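Local coordinates for tautomerase domain-containing protein (Gammaproteobacteria bacterium SG8_31, PDB 7M59) that belongs to the tautomerase superfamily, small proteins of beta-alpha-beta build that assemble into oligomers, here one of six chains, at residues P1-C5 with E36-V40. Numbering follows the deposited sequence.
Sequences PVIQC and EYIYV
Y37 and P1 meet beside the ring of Y37, not on it: the tyrosine's CB lies 3.8 Å from P1 CD, while its ring leads away from the first strand, with E36 OE2 in the ring plane at its edge. Y37 packs on P58 of a second subunit. The end of the Y39 side chain likewise leads away, CB beside P1 O and CG anti to the backbone N (chi1 -164°); Y39 packs on L57 of a third subunit and P1 of a fourth, and its OH hydrogen-bonds H50 ND1 of the third. Both side chains thus meet neighbouring chains, and the contact falls to backbone and aliphatic groups. The puckered pyrrolidine of P1 crosses I38 at a slant, CG 3.9 Å from the isoleucine's CG1, and its CD sits 3.2 Å from Y37 O.

Two hydrogen bonds tie the parallel strands: Y39 N gives to P1 O at 3.0 Å, and I3 N to Y39 O at 2.9 Å, the latter nearly straight (170°). Y39 both donates and accepts between P1 and I3, the alternation of a parallel ladder. V2 CA adds a CA-H...O contact to the same Y39 oxygen, and V40 CA makes another to I3 O. On the face shared by I3 and V40, V40 CG1 reaches C5 SG at 4.0 Å, and helix 13-31 packs over these residues through M19, I23 and T24.

Such pairing is that of a beta-alpha-beta crossover, the helix closing one face of two adjacent parallel strands, as in the tautomerase fold. Antiparallel ladders to the second and third subunits extend the sheet across both interfaces. The chemistry implies that paired amides and carbonyls set the strand register, while Y37 CB and I38 CG1 pack against the N-terminal proline.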
loop_
_atom_site.group_PDB
_atom_site.type_symbol
_atom_site.label_atom_id
_atom_site.label_comp_id
_atom_site.label_asym_id
_atom_site.label_seq_id
_atom_site.Cartn_x
_atom_site.Cartn_y
_atom_site.Cartn_z
ATOM N N PRO A 1 -1.043 -11.579 -8.833
ATOM C CA PRO A 1 -1.258 -10.168 -8.465
ATOM C C PRO A 1 -1.592 -10.030 -6.994
ATOM O O PRO A 1 -2.019 -11.003 -6.373
ATOM C CB PRO A 1 -2.459 -9.753 -9.321
ATOM C CG PRO A 1 -3.201 -11.053 -9.548
ATOM C CD PRO A 1 -2.113 -12.078 -9.719
ATOM N N VAL A 2 -1.405 -8.836 -6.441
ATOM C CA VAL A 2 -1.783 -8.547 -5.063
ATOM C C VAL A 2 -2.975 -7.603 -5.102
ATOM O O VAL A 2 -2.930 -6.575 -5.788
ATOM C CB VAL A 2 -0.614 -7.930 -4.276
ATOM C CG1 VAL A 2 -1.042 -7.616 -2.828
ATOM C CG2 VAL A 2 0.582 -8.875 -4.288
ATOM N N ILE A 3 -4.044 -7.962 -4.388
ATOM C CA ILE A 3 -5.244 -7.133 -4.280
ATOM C C ILE A 3 -5.396 -6.768 -2.812
ATOM O O ILE A 3 -5.722 -7.633 -1.991
ATOM C CB ILE A 3 -6.512 -7.843 -4.789
ATOM C CG1 ILE A 3 -6.251 -8.620 -6.098
ATOM C CG2 ILE A 3 -7.659 -6.825 -4.936
ATOM C CD1 ILE A 3 -5.922 -7.728 -7.299
ATOM N N GLN A 4 -5.131 -5.509 -2.470
ATOM C CA GLN A 4 -5.278 -5.034 -1.100
ATOM C C GLN A 4 -6.633 -4.365 -0.958
ATOM O O GLN A 4 -7.002 -3.530 -1.788
ATOM C CB GLN A 4 -4.174 -4.051 -0.715
ATOM C CG GLN A 4 -2.790 -4.671 -0.719
ATOM C CD GLN A 4 -1.718 -3.618 -0.587
ATOM O OE1 GLN A 4 -1.401 -3.168 0.523
ATOM N NE2 GLN A 4 -1.158 -3.201 -1.719
ATOM N N CYS A 5 -7.354 -4.722 0.094
ATOM C CA CYS A 5 -8.718 -4.244 0.318
ATOM C C CYS A 5 -8.757 -3.563 1.675
ATOM O O CYS A 5 -8.750 -4.239 2.706
ATOM C CB CYS A 5 -9.717 -5.399 0.271
ATOM S SG CYS A 5 -9.589 -6.419 -1.194
ATOM N N GLU A 36 -3.593 -19.398 -8.813
ATOM C CA GLU A 36 -2.416 -19.653 -7.987
ATOM C C GLU A 36 -1.591 -18.386 -7.739
ATOM O O GLU A 36 -0.904 -18.300 -6.713
ATOM C CB GLU A 36 -1.551 -20.740 -8.643
ATOM C CG GLU A 36 -0.083 -20.716 -8.234
ATOM C CD GLU A 36 0.778 -21.692 -9.007
ATOM O OE1 GLU A 36 0.232 -22.682 -9.546
ATOM O OE2 GLU A 36 2.008 -21.455 -9.073
ATOM N N TYR A 37 -1.655 -17.401 -8.639
ATOM C CA TYR A 37 -0.885 -16.165 -8.502
ATOM C C TYR A 37 -1.595 -15.092 -7.685
ATOM O O TYR A 37 -0.988 -14.050 -7.406
ATOM C CB TYR A 37 -0.573 -15.547 -9.873
ATOM C CG TYR A 37 0.403 -16.292 -10.761
ATOM C CD1 TYR A 37 0.775 -15.754 -11.984
ATOM C CD2 TYR A 37 0.939 -17.518 -10.386
ATOM C CE1 TYR A 37 1.661 -16.406 -12.820
ATOM C CE2 TYR A 37 1.830 -18.191 -11.224
ATOM C CZ TYR A 37 2.180 -17.625 -12.438
ATOM O OH TYR A 37 3.064 -18.267 -13.278
ATOM N N ILE A 38 -2.854 -15.290 -7.317
ATOM C CA ILE A 38 -3.653 -14.215 -6.734
ATOM C C ILE A 38 -3.500 -14.232 -5.216
ATOM O O ILE A 38 -3.580 -15.288 -4.576
ATOM C CB ILE A 38 -5.129 -14.340 -7.143
ATOM C CG1 ILE A 38 -5.268 -14.190 -8.662
ATOM C CG2 ILE A 38 -5.967 -13.299 -6.421
ATOM C CD1 ILE A 38 -6.664 -14.469 -9.179
ATOM N N TYR A 39 -3.278 -13.053 -4.634
ATOM C CA TYR A 39 -3.166 -12.899 -3.188
ATOM C C TYR A 39 -4.045 -11.711 -2.813
ATOM O O TYR A 39 -3.774 -10.582 -3.235
ATOM C CB TYR A 39 -1.707 -12.682 -2.785
ATOM C CG TYR A 39 -1.324 -12.866 -1.324
ATOM C CD1 TYR A 39 -0.149 -13.530 -0.989
ATOM C CD2 TYR A 39 -2.085 -12.317 -0.285
ATOM C CE1 TYR A 39 0.247 -13.675 0.333
ATOM C CE2 TYR A 39 -1.693 -12.464 1.048
ATOM C CZ TYR A 39 -0.524 -13.142 1.341
ATOM O OH TYR A 39 -0.104 -13.287 2.641
ATOM N N VAL A 40 -5.122 -11.977 -2.077
ATOM C CA VAL A 40 -6.026 -10.943 -1.583
ATOM C C VAL A 40 -5.711 -10.696 -0.117
ATOM O O VAL A 40 -5.582 -11.641 0.671
ATOM C CB VAL A 40 -7.498 -11.345 -1.767
ATOM C CG1 VAL A 40 -8.409 -10.263 -1.216
ATOM C CG2 VAL A 40 -7.795 -11.591 -3.237
#